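Local coordinates for protein eukaryotic translation initiation factor 4E type 5 (Leishmania major, PDB 7KCJ) that probably binds the 7-methylguanosine cap of mRNA and acts as a translation initiation factor of the eIF4E family, at residues 17-22 with 49-54; 80-85 with 135-140; 100-105 with 185-190. One frame throughout, in Å; residues are numbered along the deposited sequence.

All three contacts pair neighbouring strands of one curved antiparallel sheet, that of the eIF4E fold. Contact 1 joins strand 13-23 to the outermost strand 48-55, and contact 3 joins strand 97-103 to the outermost strand at the other end, 186-191; their centres lie about 24 Å apart, on opposite sides of the chain's centre. Contact 2, between strands 77-82 and 136-143, sits between them, its centre about 9 Å from that of contact 1 and about 20 Å from that of contact 3. Strands 13-23 and 77-82 are neighbours, so contacts 1 and 2 touch. Contact 1 closes before contact 2 opens, whereas the segments of contacts 2 and 3 alternate, so the sheet is built from strands far apart in sequence.

Contact 1 of 3, residues 17-22 with 49-54; sequences KWFVSF and KLDWIT
The indole of Trp52 is held between two side chains of the strand 17-22, Lys17 over one face and Phe19 over the other. Lys17 passes at a slant over the ring: its CD comes within 3.6 Å of Trp52 CE3, and its NZ stands 4.0 Å from the centroid of the six-membered ring, a cation-pi contact 20° off the ring normal. The extended chain beyond CG, with chi1 near +43°, carries the ammonium over the indole rather than past it. On the opposite face Phe19 makes a T-shaped stack: its edge points at the five-membered ring, the planes stand at 79°, and Phe19 CD1 is 3.7 Å from Trp52 CD2. Farther round the phenyl rim, Phe19 CE2 meets Lys49 CB at 3.7 Å, with the lysine arriving at the ring edge.

Beneath these side chains the antiparallel ladder pairs Trp18 with Ile53 through two backbone hydrogen bonds, then shifts by one residue before Ser21 and Lys49. Leu50 and Asp51 both face Val20, the definition of a classic beta bulge: Leu50 N reaches Val20 O at 2.9 Å, while Val20 N bonds to Asp51 O at 3.2 Å, from a position well above that carbonyl's plane. The bulge lies in the outermost strand 48-55 of the eIF4E sheet. On the face away from Trp52, Val20 CG2 packs on Ile53 CD1 at 3.7 Å, and helix 56-64 covers both side chains through Thr62. The amine of Lys49 is hydrogen-bonded to Lys85 O, beyond the paired strands.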
loop_
_atom_site.group_PDB
_atom_site.type_symbol
_atom_site.label_atom_id
_atom_site.label_comp_id
_atom_site.label_asym_id
_atom_site.label_seq_id
_atom_site.Cartn_x
_atom_site.Cartn_y
_atom_site.Cartn_z
ATOM N N LYS A 17 3.511 14.216 5.704
ATOM C CA LYS A 17 2.534 14.197 4.607
ATOM C C LYS A 17 2.844 13.029 3.679
ATOM O O LYS A 17 3.987 12.575 3.604
ATOM C CB LYS A 17 2.489 15.533 3.847
ATOM C CG LYS A 17 3.876 16.117 3.577
ATOM C CD LYS A 17 3.849 17.341 2.680
ATOM C CE LYS A 17 5.248 17.803 2.340
ATOM N NZ LYS A 17 5.242 18.832 1.265
ATOM N N TRP A 18 1.826 12.537 2.977
ATOM C CA TRP A 18 1.966 11.417 2.062
ATOM C C TRP A 18 1.440 11.838 0.696
ATOM O O TRP A 18 0.379 12.451 0.625
ATOM C CB TRP A 18 1.155 10.207 2.597
ATOM C CG TRP A 18 1.615 9.748 3.959
ATOM C CD1 TRP A 18 1.411 10.381 5.154
ATOM C CD2 TRP A 18 2.382 8.568 4.255
ATOM N NE1 TRP A 18 2.006 9.668 6.175
ATOM C CE2 TRP A 18 2.635 8.568 5.645
ATOM C CE3 TRP A 18 2.850 7.500 3.488
ATOM C CZ2 TRP A 18 3.352 7.545 6.273
ATOM C CZ3 TRP A 18 3.590 6.502 4.108
ATOM C CH2 TRP A 18 3.825 6.528 5.482
ATOM N N PHE A 19 2.179 11.546 -0.379
ATOM C CA PHE A 19 1.711 11.854 -1.724
ATOM C C PHE A 19 1.008 10.637 -2.318
ATOM O O PHE A 19 1.539 9.527 -2.281
ATOM C CB PHE A 19 2.843 12.315 -2.643
ATOM C CG PHE A 19 2.324 13.007 -3.877
ATOM C CD1 PHE A 19 1.958 14.338 -3.841
ATOM C CD2 PHE A 19 2.164 12.316 -5.067
ATOM C CE1 PHE A 19 1.459 14.976 -4.977
ATOM C CE2 PHE A 19 1.667 12.954 -6.199
ATOM C CZ PHE A 19 1.314 14.274 -6.146
ATOM N N VAL A 20 -0.179 10.852 -2.876
ATOM C CA VAL A 20 -0.991 9.781 -3.443
ATOM C C VAL A 20 -0.925 9.836 -4.967
ATOM O O VAL A 20 -1.045 10.909 -5.562
ATOM C CB VAL A 20 -2.461 9.853 -2.949
ATOM C CG1 VAL A 20 -3.224 8.591 -3.327
ATOM C CG2 VAL A 20 -2.536 10.080 -1.438
ATOM N N SER A 21 -0.701 8.694 -5.594
ATOM C CA SER A 21 -0.656 8.603 -7.047
ATOM C C SER A 21 -1.235 7.272 -7.514
ATOM O O SER A 21 -1.255 6.291 -6.765
ATOM C CB SER A 21 0.760 8.807 -7.566
ATOM O OG SER A 21 1.576 7.775 -7.055
ATOM N N PHE A 22 -1.726 7.238 -8.742
ATOM C CA PHE A 22 -2.347 6.040 -9.284
ATOM C C PHE A 22 -1.629 5.599 -10.545
ATOM O O PHE A 22 -1.575 6.362 -11.501
ATOM C CB PHE A 22 -3.830 6.323 -9.565
ATOM C CG PHE A 22 -4.541 5.248 -10.346
ATOM C CD1 PHE A 22 -4.812 4.021 -9.773
ATOM C CD2 PHE A 22 -4.946 5.470 -11.641
ATOM C CE1 PHE A 22 -5.464 3.040 -10.486
ATOM C CE2 PHE A 22 -5.607 4.487 -12.350
ATOM C CZ PHE A 22 -5.852 3.280 -11.772
ATOM N N LYS A 49 -0.835 11.562 -10.995
ATOM C CA LYS A 49 -0.670 12.131 -9.657
ATOM C C LYS A 49 -1.970 12.636 -9.085
ATOM O O LYS A 49 -2.771 13.240 -9.795
ATOM C CB LYS A 49 0.337 13.287 -9.653
ATOM C CG LYS A 49 1.751 12.873 -10.036
ATOM C CD LYS A 49 2.731 14.014 -9.827
ATOM C CE LYS A 49 4.164 13.568 -10.078
ATOM N NZ LYS A 49 5.173 14.448 -9.416
ATOM N N LEU A 50 -2.171 12.403 -7.782
ATOM C CA LEU A 50 -3.347 12.932 -7.113
ATOM C C LEU A 50 -2.832 14.161 -6.337
ATOM O O LEU A 50 -2.537 15.155 -6.986
ATOM C CB LEU A 50 -4.101 11.874 -6.279
ATOM C CG LEU A 50 -4.964 10.859 -7.063
ATOM C CD1 LEU A 50 -4.117 9.744 -7.680
ATOM C CD2 LEU A 50 -6.074 10.268 -6.147
ATOM N N ASP A 51 -2.593 14.083 -5.019
ATOM C CA ASP A 51 -2.102 15.216 -4.238
ATOM C C ASP A 51 -1.613 14.741 -2.846
ATOM O O ASP A 51 -1.763 13.565 -2.496
ATOM C CB ASP A 51 -3.248 16.229 -4.067
ATOM C CG ASP A 51 -2.819 17.666 -3.856
ATOM O OD1 ASP A 51 -1.593 17.908 -3.660
ATOM O OD2 ASP A 51 -3.699 18.554 -3.903
ATOM N N TRP A 52 -1.050 15.659 -2.053
ATOM C CA TRP A 52 -0.606 15.378 -0.699
ATOM C C TRP A 52 -1.802 15.186 0.216
ATOM O O TRP A 52 -2.807 15.882 0.068
ATOM C CB TRP A 52 0.156 16.592 -0.141
ATOM C CG TRP A 52 1.443 16.903 -0.828
ATOM C CD1 TRP A 52 1.696 17.945 -1.674
ATOM C CD2 TRP A 52 2.675 16.176 -0.700
ATOM N NE1 TRP A 52 3.010 17.906 -2.091
ATOM C CE2 TRP A 52 3.633 16.827 -1.509
ATOM C CE3 TRP A 52 3.050 15.014 -0.010
ATOM C CZ2 TRP A 52 4.953 16.387 -1.597
ATOM C CZ3 TRP A 52 4.355 14.571 -0.104
ATOM C CH2 TRP A 52 5.298 15.266 -0.867
ATOM N N ILE A 53 -1.655 14.329 1.227
ATOM C CA ILE A 53 -2.658 14.161 2.255
ATOM C C ILE A 53 -1.965 14.316 3.628
ATOM O O ILE A 53 -0.864 13.800 3.839
ATOM C CB ILE A 53 -3.479 12.852 2.127
ATOM C CG1 ILE A 53 -2.574 11.573 2.165
ATOM C CG2 ILE A 53 -4.395 12.891 0.890
ATOM C CD1 ILE A 53 -3.356 10.250 2.162
ATOM N N THR A 54 -2.566 15.105 4.528
ATOM C CA THR A 54 -2.016 15.354 5.860
ATOM C C THR A 54 -2.962 14.943 6.997
ATOM O O THR A 54 -2.602 15.073 8.164
ATOM C CB THR A 54 -1.657 16.853 5.993
ATOM O OG1 THR A 54 -2.867 17.619 6.042
ATOM C CG2 THR A 54 -0.782 17.363 4.837
#

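Contact 2 of 3, residues 80-85 with 135-140; sequences FARNNK and VCDVLR
Arg82 and Asp137 form the charged part of the contact, a salt bridge in which two guanidinium nitrogens converge on one carboxylate oxygen. Arg82 NE lies 2.9 Å and Arg82 NH2 3.0 Å from Asp137 OD1, which sits in the guanidinium plane at its side edge. The two groups are nevertheless turned 54° against each other, and both donors approach OD1 from the same face of the carboxylate, above its plane. A bend at chi3 of Arg82 (59°) swings the guanidinium back across toward the acid. Arg15 NH2 adds a long, weak ion pair to the same oxygen.

Backbone bonds supply the regular part. Phe80 and Leu139 are an antiparallel hydrogen-bonded pair, with Phe80 N to Leu139 O at 2.8 Å and Leu139 N to Phe80 O at 2.9 Å; Arg82 N to Asp137 O, with an N-H...O angle of 175°, adds the last bond before the chain leaves the strand. These strands lie well inside the antiparallel sheet of the eIF4E fold, and a type II beta turn from Ala81 to Asn84 ends strand 77-82.

Apolar contacts divide between the two faces. Phe80 CB and Leu139 CB meet at 4.1 Å on the face covered by helix 108-121, where Met121 touches Phe80 and Leu117 touches Leu139. Ala81 and Val138 share the other face more loosely, with Ala81 CB 4.4 Å from Val138 CG2; Tyr93 and Pro88 pack against Val138.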
loop_
_atom_site.group_PDB
_atom_site.type_symbol
_atom_site.label_atom_id
_atom_site.label_comp_id
_atom_site.label_asym_id
_atom_site.label_seq_id
_atom_site.Cartn_x
_atom_site.Cartn_y
_atom_site.Cartn_z
ATOM N N PHE A 80 1.089 5.395 -1.933
ATOM C CA PHE A 80 1.183 6.432 -0.906
ATOM C C PHE A 80 2.652 6.508 -0.497
ATOM O O PHE A 80 3.205 5.504 -0.023
ATOM C CB PHE A 80 0.335 6.087 0.336
ATOM C CG PHE A 80 -1.140 5.903 0.072
ATOM C CD1 PHE A 80 -1.621 4.726 -0.472
ATOM C CD2 PHE A 80 -2.046 6.903 0.385
ATOM C CE1 PHE A 80 -2.974 4.563 -0.716
ATOM C CE2 PHE A 80 -3.395 6.740 0.131
ATOM C CZ PHE A 80 -3.854 5.570 -0.403
ATOM N N ALA A 81 3.291 7.681 -0.659
ATOM C CA ALA A 81 4.694 7.815 -0.275
ATOM C C ALA A 81 4.882 8.968 0.678
ATOM O O ALA A 81 4.502 10.090 0.352
ATOM C CB ALA A 81 5.585 8.001 -1.495
ATOM N N ARG A 82 5.504 8.710 1.829
ATOM C CA ARG A 82 5.744 9.763 2.792
ATOM C C ARG A 82 6.810 10.748 2.288
ATOM O O ARG A 82 7.916 10.333 1.941
ATOM C CB ARG A 82 6.114 9.154 4.155
ATOM C CG ARG A 82 6.129 10.186 5.273
ATOM C CD ARG A 82 6.568 9.574 6.584
ATOM N NE ARG A 82 7.909 8.991 6.499
ATOM C CZ ARG A 82 9.037 9.676 6.672
ATOM N NH1 ARG A 82 9.000 10.973 6.948
ATOM N NH2 ARG A 82 10.212 9.062 6.582
ATOM N N ASN A 83 6.455 12.048 2.212
ATOM C CA ASN A 83 7.324 13.157 1.790
ATOM C C ASN A 83 7.933 13.029 0.390
ATOM O O ASN A 83 8.964 13.654 0.137
ATOM C CB ASN A 83 8.462 13.372 2.806
ATOM C CG ASN A 83 8.086 13.985 4.120
ATOM O OD1 ASN A 83 8.806 13.836 5.115
ATOM N ND2 ASN A 83 6.983 14.714 4.176
ATOM N N ASN A 84 7.316 12.264 -0.521
ATOM C CA ASN A 84 7.903 12.094 -1.850
ATOM C C ASN A 84 6.830 12.082 -2.918
ATOM O O ASN A 84 5.980 11.184 -2.918
ATOM C CB ASN A 84 8.737 10.819 -1.890
ATOM C CG ASN A 84 9.513 10.632 -3.176
ATOM O OD1 ASN A 84 9.624 11.543 -4.003
ATOM N ND2 ASN A 84 10.070 9.446 -3.369
ATOM N N LYS A 85 6.842 13.091 -3.815
ATOM C CA LYS A 85 5.844 13.134 -4.873
ATOM C C LYS A 85 6.290 12.446 -6.167
ATOM O O LYS A 85 5.506 12.408 -7.117
ATOM C CB LYS A 85 5.330 14.557 -5.134
ATOM C CG LYS A 85 6.293 15.505 -5.814
ATOM C CD LYS A 85 5.546 16.795 -6.201
ATOM C CE LYS A 85 5.214 17.654 -4.996
ATOM N NZ LYS A 85 4.298 18.794 -5.329
ATOM N N VAL A 135 8.799 3.305 10.731
ATOM C CA VAL A 135 9.728 3.016 9.651
ATOM C C VAL A 135 9.021 2.609 8.307
ATOM O O VAL A 135 9.688 2.441 7.284
ATOM C CB VAL A 135 10.716 1.961 10.222
ATOM C CG1 VAL A 135 10.696 0.625 9.485
ATOM C CG2 VAL A 135 12.121 2.525 10.379
ATOM N N CYS A 136 7.681 2.539 8.298
ATOM C CA CYS A 136 6.911 2.215 7.099
ATOM C C CYS A 136 6.777 3.498 6.224
ATOM O O CYS A 136 6.047 4.399 6.608
ATOM C CB CYS A 136 5.549 1.638 7.491
ATOM S SG CYS A 136 5.635 0.189 8.589
ATOM N N ASP A 137 7.512 3.609 5.088
ATOM C CA ASP A 137 7.479 4.839 4.275
ATOM C C ASP A 137 6.750 4.785 2.954
ATOM O O ASP A 137 6.586 5.836 2.342
ATOM C CB ASP A 137 8.881 5.371 3.991
ATOM C CG ASP A 137 9.631 5.754 5.230
ATOM O OD1 ASP A 137 9.011 6.346 6.136
ATOM O OD2 ASP A 137 10.835 5.446 5.307
ATOM N N VAL A 138 6.378 3.612 2.465
ATOM C CA VAL A 138 5.640 3.490 1.213
ATOM C C VAL A 138 4.560 2.433 1.391
ATOM O O VAL A 138 4.815 1.350 1.950
ATOM C CB VAL A 138 6.510 3.177 -0.043
ATOM C CG1 VAL A 138 5.637 2.950 -1.271
ATOM C CG2 VAL A 138 7.523 4.282 -0.332
ATOM N N LEU A 139 3.374 2.721 0.880
ATOM C CA LEU A 139 2.264 1.801 0.916
ATOM C C LEU A 139 1.746 1.679 -0.512
ATOM O O LEU A 139 1.473 2.692 -1.145
ATOM C CB LEU A 139 1.188 2.394 1.820
ATOM C CG LEU A 139 0.130 1.472 2.372
ATOM C CD1 LEU A 139 0.739 0.383 3.222
ATOM C CD2 LEU A 139 -0.810 2.281 3.241
ATOM N N ARG A 140 1.657 0.449 -1.042
ATOM C CA ARG A 140 1.180 0.213 -2.395
ATOM C C ARG A 140 -0.021 -0.718 -2.336
ATOM O O ARG A 140 0.057 -1.781 -1.749
ATOM C CB ARG A 140 2.292 -0.378 -3.269
ATOM C CG ARG A 140 3.655 0.273 -3.039
ATOM C CD ARG A 140 4.408 0.491 -4.316
ATOM N NE ARG A 140 4.900 -0.761 -4.872
ATOM C CZ ARG A 140 5.270 -0.926 -6.138
ATOM N NH1 ARG A 140 5.181 0.080 -7.000
ATOM N NH2 ARG A 140 5.731 -2.099 -6.552
#

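Contact 3 of 3, residues 100-105 with 185-190; sequences MINLLK and SYNIAE
Asn102 and Asn187 stand side by side on one face of the sheet, as a hydrogen-bonded pair of the antiparallel ladder that joins strand 97-103 to 186-191, the outermost strand at this end of the eIF4E sheet. Their amide planes are inclined at 45°, and Asn102 ND2 donates to Asn187 OD1 at 2.9 Å, tilted 20° from the plane of the acceptor carbonyl. Chi1 of 57° places the Asn187 amide between its own backbone N and carbonyl carbon, from where it leans over the neighbouring strand. Asn102 OD1 turns to the other neighbour, accepting a hydrogen bond from Arg154 NE, so this amide links three strands.

The same two residues are also joined through their main chains, with Asn102 N to Asn187 O at 3.0 Å and Asn187 N to Asn102 O at 3.2 Å; Met100 and Ala189 form the same pair of hydrogen bonds two residues along.

On the opposite face the contacts are between carbons. Ile101 CG1 lies 4.2 Å from Ile188 CG1, and helix 165-178 packs on Ile101 through Leu172. Leu103 runs at a slant to Tyr186, touching the base of that side chain rather than its ring: Leu103 CD2 meets Tyr186 CB at 4.0 Å. Met176 of the same helix touches both residues. Where strand 97-103 gives way to loop, Leu104 N still bonds to Ser185 O at 2.9 Å, and Leu104 CB rests 3.4 Å from the same Ser185 O.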
loop_
_atom_site.group_PDB
_atom_site.type_symbol
_atom_site.label_atom_id
_atom_site.label_comp_id
_atom_site.label_asym_id
_atom_site.label_seq_id
_atom_site.Cartn_x
_atom_site.Cartn_y
_atom_site.Cartn_z
ATOM N N MET A 100 3.901 -8.153 2.650
ATOM C CA MET A 100 2.748 -8.279 1.755
ATOM C C MET A 100 1.592 -8.832 2.530
ATOM O O MET A 100 1.743 -9.828 3.235
ATOM C CB MET A 100 3.018 -9.216 0.565
ATOM C CG MET A 100 4.333 -9.000 -0.117
ATOM S SD MET A 100 4.735 -7.403 -0.760
ATOM C CE MET A 100 3.888 -7.529 -2.348
ATOM N N ILE A 101 0.447 -8.170 2.437
ATOM C CA ILE A 101 -0.784 -8.607 3.085
ATOM C C ILE A 101 -1.830 -8.817 1.995
ATOM O O ILE A 101 -2.243 -7.842 1.358
ATOM C CB ILE A 101 -1.266 -7.544 4.102
ATOM C CG1 ILE A 101 -0.188 -7.243 5.152
ATOM C CG2 ILE A 101 -2.558 -7.972 4.781
ATOM C CD1 ILE A 101 -0.177 -5.885 5.581
ATOM N N ASN A 102 -2.259 -10.063 1.771
ATOM C CA ASN A 102 -3.321 -10.342 0.791
ATOM C C ASN A 102 -4.660 -10.425 1.505
ATOM O O ASN A 102 -4.775 -11.150 2.485
ATOM C CB ASN A 102 -3.063 -11.633 0.043
ATOM C CG ASN A 102 -1.842 -11.541 -0.836
ATOM O OD1 ASN A 102 -1.904 -11.001 -1.945
ATOM N ND2 ASN A 102 -0.716 -12.051 -0.363
ATOM N N LEU A 103 -5.651 -9.653 1.055
ATOM C CA LEU A 103 -6.963 -9.607 1.693
ATOM C C LEU A 103 -7.931 -10.194 0.685
ATOM O O LEU A 103 -8.131 -9.598 -0.365
ATOM C CB LEU A 103 -7.323 -8.147 2.023
ATOM C CG LEU A 103 -6.328 -7.414 2.897
ATOM C CD1 LEU A 103 -6.654 -5.908 2.985
ATOM C CD2 LEU A 103 -6.230 -8.079 4.299
ATOM N N LEU A 104 -8.486 -11.376 0.968
ATOM C CA LEU A 104 -9.325 -12.094 0.019
ATOM C C LEU A 104 -10.767 -11.616 -0.142
ATOM O O LEU A 104 -11.261 -11.615 -1.263
ATOM C CB LEU A 104 -9.356 -13.607 0.353
ATOM C CG LEU A 104 -8.034 -14.394 0.448
ATOM C CD1 LEU A 104 -8.296 -15.879 0.392
ATOM C CD2 LEU A 104 -7.090 -14.061 -0.673
ATOM N N LYS A 105 -11.480 -11.315 0.951
ATOM C CA LYS A 105 -12.910 -10.999 0.853
ATOM C C LYS A 105 -13.447 -10.170 2.024
ATOM O O LYS A 105 -12.812 -10.128 3.069
ATOM C CB LYS A 105 -13.675 -12.337 0.784
ATOM C CG LYS A 105 -13.432 -13.224 1.991
ATOM C CD LYS A 105 -14.179 -14.533 1.879
ATOM C CE LYS A 105 -13.629 -15.566 2.826
ATOM N NZ LYS A 105 -14.380 -16.842 2.756
ATOM N N SER A 185 -9.139 -15.942 5.218
ATOM C CA SER A 185 -9.471 -14.729 4.463
ATOM C C SER A 185 -8.307 -13.765 4.199
ATOM O O SER A 185 -8.498 -12.724 3.552
ATOM C CB SER A 185 -10.594 -13.983 5.170
ATOM O OG SER A 185 -10.123 -13.436 6.389
ATOM N N TYR A 186 -7.126 -14.073 4.733
ATOM C CA TYR A 186 -5.968 -13.202 4.565
ATOM C C TYR A 186 -4.657 -13.916 4.843
ATOM O O TYR A 186 -4.636 -14.927 5.527
ATOM C CB TYR A 186 -6.070 -11.949 5.477
ATOM C CG TYR A 186 -5.913 -12.241 6.960
ATOM C CD1 TYR A 186 -7.000 -12.635 7.734
ATOM C CD2 TYR A 186 -4.699 -12.063 7.599
ATOM C CE1 TYR A 186 -6.864 -12.915 9.078
ATOM C CE2 TYR A 186 -4.559 -12.320 8.960
ATOM C CZ TYR A 186 -5.645 -12.748 9.690
ATOM O OH TYR A 186 -5.546 -12.969 11.036
ATOM N N ASN A 187 -3.544 -13.333 4.397
ATOM C CA ASN A 187 -2.221 -13.839 4.727
ATOM C C ASN A 187 -1.191 -12.717 4.785
ATOM O O ASN A 187 -1.302 -11.705 4.072
ATOM C CB ASN A 187 -1.774 -14.986 3.826
ATOM C CG ASN A 187 -1.782 -14.629 2.383
ATOM O OD1 ASN A 187 -0.866 -13.941 1.891
ATOM N ND2 ASN A 187 -2.824 -15.090 1.668
ATOM N N ILE A 188 -0.206 -12.881 5.676
ATOM C CA ILE A 188 0.839 -11.906 5.876
ATOM C C ILE A 188 2.162 -12.575 5.591
ATOM O O ILE A 188 2.430 -13.666 6.096
ATOM C CB ILE A 188 0.806 -11.321 7.312
ATOM C CG1 ILE A 188 -0.551 -10.678 7.608
ATOM C CG2 ILE A 188 1.948 -10.306 7.504
ATOM C CD1 ILE A 188 -0.773 -10.325 9.007
ATOM N N ALA A 189 2.995 -11.930 4.781
ATOM C CA ALA A 189 4.297 -12.474 4.445
ATOM C C ALA A 189 5.370 -11.395 4.518
ATOM O O ALA A 189 5.105 -10.237 4.214
ATOM C CB ALA A 189 4.262 -13.075 3.050
ATOM N N GLU A 190 6.573 -11.770 4.934
ATOM C CA GLU A 190 7.715 -10.862 4.960
ATOM C C GLU A 190 8.629 -11.281 3.824
ATOM O O GLU A 190 8.870 -12.480 3.627
ATOM C CB GLU A 190 8.475 -10.972 6.279
ATOM C CG GLU A 190 7.631 -10.629 7.486
ATOM C CD GLU A 190 8.331 -10.975 8.782
ATOM O OE1 GLU A 190 9.343 -10.309 9.105
ATOM O OE2 GLU A 190 7.886 -11.929 9.460
#